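Local atomic coordinates of SA0254 protein (Staphylococcus aureus subsp. aureus, PDB entry 2OOI), a protein that is of unknown function but carries a UTRA domain, the ligand-sensing module of HutC-type GntR transcription regulators, and so probably binds a small effector molecule. Residues Phe27-Thr32 against Thr48-Glu53; Glu73-Leu78 against Lys140-Ser145. All blocks are in the same frame, centred on the assembly; numbering follows the deposited sequence.

Interaction 1. Residues Phe27-Thr32 against Thr48-Glu53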
loop_
_atom_site.group_PDB
_atom_site.type_symbol
_atom_site.label_atom_id
_atom_site.label_comp_id
_atom_site.label_asym_id
_atom_site.label_seq_id
_atom_site.Cartn_x
_atom_site.Cartn_y
_atom_site.Cartn_z
ATOM N N PHE B 27 -0.422 -22.020 -17.062
ATOM C CA PHE B 27 -1.299 -21.308 -17.967
ATOM C C PHE B 27 -2.354 -22.271 -18.439
ATOM O O PHE B 27 -2.044 -23.251 -19.085
ATOM C CB PHE B 27 -0.536 -20.747 -19.155
ATOM C CG PHE B 27 -1.352 -19.814 -20.001
ATOM C CD1 PHE B 27 -1.340 -18.458 -19.766
ATOM C CD2 PHE B 27 -2.151 -20.294 -21.015
ATOM C CE1 PHE B 27 -2.104 -17.604 -20.537
ATOM C CE2 PHE B 27 -2.899 -19.449 -21.774
ATOM C CZ PHE B 27 -2.883 -18.103 -21.525
ATOM N N LYS B 28 -3.596 -21.999 -18.089
ATOM C CA LYS B 28 -4.743 -22.792 -18.484
ATOM C C LYS B 28 -5.766 -21.883 -19.160
ATOM O O LYS B 28 -6.018 -20.767 -18.714
ATOM C CB LYS B 28 -5.494 -23.303 -17.248
ATOM C CG LYS B 28 -4.868 -24.371 -16.421
ATOM C CD LYS B 28 -5.944 -24.952 -15.407
ATOM C CE LYS B 28 -5.501 -26.334 -14.786
ATOM N NZ LYS B 28 -4.062 -26.338 -14.162
ATOM N N GLU B 29 -6.448 -22.397 -20.158
ATOM C CA GLU B 29 -7.681 -21.788 -20.586
ATOM C C GLU B 29 -8.801 -22.543 -19.860
ATOM O O GLU B 29 -8.841 -23.745 -19.941
ATOM C CB GLU B 29 -7.750 -21.897 -22.087
ATOM C CG GLU B 29 -8.991 -21.342 -22.670
ATOM C CD GLU B 29 -8.866 -21.070 -24.141
ATOM O OE1 GLU B 29 -7.762 -21.192 -24.685
ATOM O OE2 GLU B 29 -9.881 -20.691 -24.734
ATOM N N MET B 30 -9.661 -21.860 -19.098
ATOM C CA MET B 30 -10.675 -22.523 -18.248
ATOM C C MET B 30 -12.081 -22.198 -18.785
ATOM O O MET B 30 -12.523 -21.041 -18.723
ATOM C CB MET B 30 -10.584 -22.083 -16.762
ATOM C CG MET B 30 -9.247 -22.375 -16.013
ATOM S SD MET B 30 -9.170 -21.766 -14.287
ATOM C CE MET B 30 -10.454 -22.832 -13.591
ATOM N N ALA B 31 -12.807 -23.209 -19.284
ATOM C CA ALA B 31 -14.207 -22.977 -19.714
ATOM C C ALA B 31 -15.057 -22.647 -18.500
ATOM O O ALA B 31 -16.009 -21.881 -18.626
ATOM C CB ALA B 31 -14.773 -24.119 -20.450
ATOM N N THR B 32 -14.701 -23.161 -17.319
ATOM C CA THR B 32 -15.453 -22.797 -16.115
ATOM C C THR B 32 -14.617 -22.108 -15.035
ATOM O O THR B 32 -13.900 -22.749 -14.269
ATOM C CB THR B 32 -16.189 -24.003 -15.501
ATOM O OG1 THR B 32 -17.052 -24.561 -16.486
ATOM C CG2 THR B 32 -17.016 -23.562 -14.291
ATOM N N THR B 48 -15.309 -17.908 -20.932
ATOM C CA THR B 48 -14.082 -18.547 -20.519
ATOM C C THR B 48 -13.072 -17.505 -19.990
ATOM O O THR B 48 -13.152 -16.299 -20.291
ATOM C CB THR B 48 -13.478 -19.502 -21.612
ATOM O OG1 THR B 48 -12.433 -18.841 -22.338
ATOM C CG2 THR B 48 -14.544 -20.085 -22.563
ATOM N N VAL B 49 -12.178 -17.983 -19.132
ATOM C CA VAL B 49 -11.100 -17.167 -18.569
ATOM C C VAL B 49 -9.792 -17.904 -18.758
ATOM O O VAL B 49 -9.765 -19.117 -18.742
ATOM C CB VAL B 49 -11.270 -16.897 -17.044
ATOM C CG1 VAL B 49 -12.528 -16.071 -16.738
ATOM C CG2 VAL B 49 -11.237 -18.214 -16.243
ATOM N N TYR B 50 -8.708 -17.164 -18.952
ATOM C CA TYR B 50 -7.349 -17.721 -18.877
ATOM C C TYR B 50 -6.849 -17.593 -17.448
ATOM O O TYR B 50 -7.078 -16.566 -16.820
ATOM C CB TYR B 50 -6.404 -16.923 -19.739
ATOM C CG TYR B 50 -6.677 -16.923 -21.226
ATOM C CD1 TYR B 50 -7.114 -15.772 -21.868
ATOM C CD2 TYR B 50 -6.432 -18.065 -22.006
ATOM C CE1 TYR B 50 -7.301 -15.750 -23.244
ATOM C CE2 TYR B 50 -6.647 -18.060 -23.373
ATOM C CZ TYR B 50 -7.064 -16.897 -23.994
ATOM O OH TYR B 50 -7.246 -16.860 -25.355
ATOM N N TYR B 51 -6.180 -18.630 -16.941
ATOM C CA TYR B 51 -5.567 -18.608 -15.612
ATOM C C TYR B 51 -4.056 -18.706 -15.793
ATOM O O TYR B 51 -3.598 -19.542 -16.573
ATOM C CB TYR B 51 -6.037 -19.798 -14.758
ATOM C CG TYR B 51 -5.308 -19.894 -13.440
ATOM C CD1 TYR B 51 -5.523 -18.939 -12.453
ATOM C CD2 TYR B 51 -4.369 -20.893 -13.192
ATOM C CE1 TYR B 51 -4.828 -18.960 -11.242
ATOM C CE2 TYR B 51 -3.657 -20.936 -11.969
ATOM C CZ TYR B 51 -3.910 -19.955 -10.992
ATOM O OH TYR B 51 -3.255 -19.926 -9.780
ATOM N N LEU B 52 -3.291 -17.862 -15.095
ATOM C CA LEU B 52 -1.856 -18.071 -15.017
ATOM C C LEU B 52 -1.249 -17.763 -13.666
ATOM O O LEU B 52 -1.713 -16.874 -12.967
ATOM C CB LEU B 52 -1.090 -17.266 -16.073
ATOM C CG LEU B 52 -1.107 -15.745 -16.008
ATOM C CD1 LEU B 52 0.199 -15.121 -16.475
ATOM C CD2 LEU B 52 -2.259 -15.300 -16.870
ATOM N N GLU B 53 -0.222 -18.535 -13.329
ATOM C CA GLU B 53 0.673 -18.225 -12.234
ATOM C C GLU B 53 2.020 -17.908 -12.800
ATOM O O GLU B 53 2.535 -18.622 -13.659
ATOM C CB GLU B 53 0.834 -19.389 -11.273
ATOM C CG GLU B 53 -0.426 -19.681 -10.518
ATOM C CD GLU B 53 -0.305 -20.865 -9.598
ATOM O OE1 GLU B 53 0.787 -21.476 -9.603
ATOM O OE2 GLU B 53 -1.299 -21.180 -8.891
HETATM O O HOH W 1 -6.847 -19.229 -26.238
#

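Interaction 2. Residues Glu73-Leu78 against Lys140-Ser145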
loop_
_atom_site.group_PDB
_atom_site.type_symbol
_atom_site.label_atom_id
_atom_site.label_comp_id
_atom_site.label_asym_id
_atom_site.label_seq_id
_atom_site.Cartn_x
_atom_site.Cartn_y
_atom_site.Cartn_z
ATOM N N GLU B 73 -13.128 -13.118 -23.556
ATOM C CA GLU B 73 -13.919 -12.326 -24.491
ATOM C C GLU B 73 -13.416 -10.886 -24.623
ATOM O O GLU B 73 -13.416 -10.344 -25.728
ATOM C CB GLU B 73 -15.394 -12.350 -24.076
ATOM C CG GLU B 73 -16.341 -11.541 -24.956
ATOM C CD GLU B 73 -16.365 -12.010 -26.403
ATOM O OE1 GLU B 73 -16.259 -13.241 -26.627
ATOM O OE2 GLU B 73 -16.500 -11.149 -27.315
ATOM N N ILE B 74 -12.977 -10.278 -23.532
ATOM C CA ILE B 74 -12.473 -8.912 -23.582
ATOM C C ILE B 74 -11.019 -8.861 -24.044
ATOM O O ILE B 74 -10.650 -8.074 -24.895
ATOM C CB ILE B 74 -12.618 -8.241 -22.205
ATOM C CG1 ILE B 74 -14.110 -8.042 -21.908
ATOM C CG2 ILE B 74 -11.844 -6.916 -22.151
ATOM C CD1 ILE B 74 -14.388 -7.629 -20.501
ATOM N N VAL B 75 -10.207 -9.731 -23.479
ATOM C CA VAL B 75 -8.772 -9.787 -23.760
ATOM C C VAL B 75 -8.480 -10.397 -25.149
ATOM O O VAL B 75 -7.399 -10.201 -25.716
ATOM C CB VAL B 75 -8.083 -10.582 -22.593
ATOM C CG1 VAL B 75 -6.895 -11.349 -23.048
ATOM C CG2 VAL B 75 -7.747 -9.650 -21.414
ATOM N N LYS B 76 -9.454 -11.162 -25.669
ATOM C CA LYS B 76 -9.479 -11.696 -27.043
ATOM C C LYS B 76 -8.612 -12.926 -27.185
ATOM O O LYS B 76 -9.068 -13.944 -27.730
ATOM C CB LYS B 76 -9.034 -10.674 -28.090
ATOM C CG LYS B 76 -9.957 -9.490 -28.285
ATOM C CD LYS B 76 -9.446 -8.552 -29.340
ATOM C CE LYS B 76 -10.366 -7.372 -29.514
ATOM N NZ LYS B 76 -9.846 -6.437 -30.555
ATOM N N TYR B 77 -7.358 -12.822 -26.737
ATOM C CA TYR B 77 -6.399 -13.924 -26.837
ATOM C C TYR B 77 -5.138 -13.743 -25.971
ATOM O O TYR B 77 -4.578 -12.671 -25.887
ATOM C CB TYR B 77 -5.981 -14.161 -28.283
ATOM C CG TYR B 77 -4.989 -15.297 -28.442
ATOM C CD1 TYR B 77 -5.411 -16.594 -28.685
ATOM C CD2 TYR B 77 -3.631 -15.072 -28.332
ATOM C CE1 TYR B 77 -4.498 -17.625 -28.834
ATOM C CE2 TYR B 77 -2.714 -16.095 -28.467
ATOM C CZ TYR B 77 -3.148 -17.364 -28.716
ATOM O OH TYR B 77 -2.219 -18.357 -28.861
ATOM N N LEU B 78 -4.701 -14.846 -25.374
ATOM C CA LEU B 78 -3.564 -14.894 -24.482
ATOM C C LEU B 78 -3.007 -16.325 -24.596
ATOM O O LEU B 78 -3.780 -17.274 -24.715
ATOM C CB LEU B 78 -4.049 -14.633 -23.061
ATOM C CG LEU B 78 -3.491 -13.543 -22.175
ATOM C CD1 LEU B 78 -3.355 -12.258 -22.943
ATOM C CD2 LEU B 78 -4.397 -13.364 -20.974
ATOM N N LYS B 140 -15.923 -2.471 -17.909
ATOM C CA LYS B 140 -15.981 -3.934 -17.984
ATOM C C LYS B 140 -14.771 -4.483 -17.231
ATOM O O LYS B 140 -13.638 -4.141 -17.538
ATOM C CB LYS B 140 -16.036 -4.420 -19.450
ATOM C CG LYS B 140 -17.309 -3.942 -20.209
ATOM C CD LYS B 140 -17.305 -4.252 -21.753
ATOM C CE LYS B 140 -18.436 -3.490 -22.526
ATOM N NZ LYS B 140 -18.224 -3.325 -24.034
ATOM N N PRO B 141 -15.005 -5.305 -16.212
ATOM C CA PRO B 141 -13.878 -5.850 -15.459
ATOM C C PRO B 141 -13.274 -6.992 -16.226
ATOM O O PRO B 141 -14.008 -7.863 -16.611
ATOM C CB PRO B 141 -14.531 -6.373 -14.181
ATOM C CG PRO B 141 -15.942 -6.702 -14.562
ATOM C CD PRO B 141 -16.304 -5.784 -15.713
ATOM N N PHE B 142 -11.966 -7.010 -16.472
ATOM C CA PHE B 142 -11.419 -8.069 -17.323
ATOM C C PHE B 142 -10.286 -8.902 -16.720
ATOM O O PHE B 142 -9.942 -9.948 -17.276
ATOM C CB PHE B 142 -10.974 -7.476 -18.654
ATOM C CG PHE B 142 -9.815 -6.556 -18.541
ATOM C CD1 PHE B 142 -8.535 -7.044 -18.535
ATOM C CD2 PHE B 142 -10.007 -5.195 -18.409
ATOM C CE1 PHE B 142 -7.455 -6.197 -18.409
ATOM C CE2 PHE B 142 -8.913 -4.325 -18.272
ATOM C CZ PHE B 142 -7.642 -4.836 -18.273
ATOM N N ASP B 143 -9.718 -8.465 -15.594
ATOM C CA ASP B 143 -8.539 -9.108 -15.009
ATOM C C ASP B 143 -8.658 -9.075 -13.507
ATOM O O ASP B 143 -8.746 -7.996 -12.921
ATOM C CB ASP B 143 -7.293 -8.342 -15.449
ATOM C CG ASP B 143 -6.017 -8.728 -14.685
ATOM O OD1 ASP B 143 -6.033 -9.601 -13.797
ATOM O OD2 ASP B 143 -4.959 -8.144 -15.012
ATOM N N SER B 144 -8.641 -10.253 -12.886
ATOM C CA SER B 144 -8.606 -10.407 -11.429
ATOM C C SER B 144 -7.248 -10.941 -11.010
ATOM O O SER B 144 -6.933 -12.083 -11.293
ATOM C CB SER B 144 -9.679 -11.415 -10.994
ATOM O OG SER B 144 -9.720 -11.600 -9.583
ATOM N N SER B 145 -6.462 -10.141 -10.308
ATOM C CA SER B 145 -5.088 -10.538 -9.948
ATOM C C SER B 145 -4.778 -10.517 -8.445
ATOM O O SER B 145 -5.062 -9.538 -7.728
ATOM C CB SER B 145 -4.070 -9.653 -10.682
ATOM O OG SER B 145 -3.942 -10.073 -12.044
#

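Interaction 1. Residues Phe27-Thr32 against Thr48-Glu53
Glu29 and Tyr50 face each other as a non-hydrogen-bonded pair where strand 27-30 runs antiparallel to strand 49-53, and their side chains lie alongside one another, pointing the same way. With CG anti to the backbone N (chi1 178°) and the chain extended beyond it, Glu29 follows the Tyr50 ring: CB packs near CD2 and CE2, CG and CD near CE2, and OE1 ends 3.6 Å from Tyr50 CE2. Glu29 OE1 accepts a hydrogen bond from a water O 2.7 Å away, which also hydrogen-bonds Tyr50 OH in the plane of its ring, while OE2 forms a salt bridge with Lys72. On the same face Phe27 sets its CZ 3.6 Å from Tyr50 CD2, the two rings oblique at 33°, and its CD1 rests on Leu52 CB. The other face carries Met30, whose SD reaches Tyr51 CB at 3.7 Å and makes an oblique Met-aromatic contact with that ring. Tyr51 OH in turn donates to Glu53 OE2. Between the faces, Lys28 and Tyr51 exchange two backbone hydrogen bonds, Lys28 N to Tyr51 O 2.9 Å and Tyr51 N to Lys28 O 2.8 Å, and Met30 and Val49 pair likewise. Strand 20-30, outermost in the sheet within this chain, is thus held by nearly straight backbone bonds, and the Glu29 carboxylate is shared between a water and a lysine, which would probably favour its charged form.

Interaction 2. Residues Glu73-Leu78 against Lys140-Ser145
The short helix ending at Val75 meets strand 141-145 at its beginning, with Ile74 and Phe142 as the nearest backbone pair, their CA atoms 6.4 Å apart, and no hydrogen bond joins the two segments. Ile74 is the principal contact. Its CB points toward the strand, and both branches reach Phe142 CB from the helix side: Ile74 CG2 comes to 3.6 Å of Phe142 CB, and CD1, at the end of the longer branch, to 3.9 Å of the same atom. That longer branch, with CG1 anti to the carbonyl carbon (chi1 -68°) and extended onward, carries CD1 to Lys140 CB, just before the strand, at 3.8 Å and to the carbonyl oxygen of Pro141. Lys140 contributes just the root of its side chain, for the amine leads away. The Phe142 side chain crosses that of Ile74 at about a right angle; its CG lies between the backbone N and the carbonyl carbon (chi1 67°), which sends the ring away from the helix and leaves its CD1 corner beside Val75 CG2 at 4.0 Å. Both aliphatic groups approach the ring obliquely. Leu91 of helix 87-94 packs against Val75 and Phe142, and Leu97 against Ile74 and Phe142, enclosing the contact in an apolar cluster. Beyond Val75 the chain leaves the helix at Lys76, whose phi is positive, and Tyr77 N bonds back to Val75 O at 2.8 Å. This is helix-on-sheet packing within the UTRA domain: helix 72-75, directly following strand 61-71, packs by Ile74 and Val75 against the start of the neighbouring strand 141-150.

From the N terminus, strand 20-30 leads through helix 35-41 and back into strand 49-58, so interaction 1 closes a short loop of 15 residues. The chain then returns along strand 61-71 into helix 72-75, and interaction 2 closes a much longer loop, with helices 87-94 and 113-118 and strands 99-110 and 126-136 between its segments. The loops neither nest nor cross; they follow in series. Both contacts reach one sheet, interaction 1 at its 20-30 edge and interaction 2 on strand 141-150, with strand 61-71 between. They also touch, through a weak hydrogen bond between Tyr50 OH and Leu78 N and packing of Phe27 on Leu78.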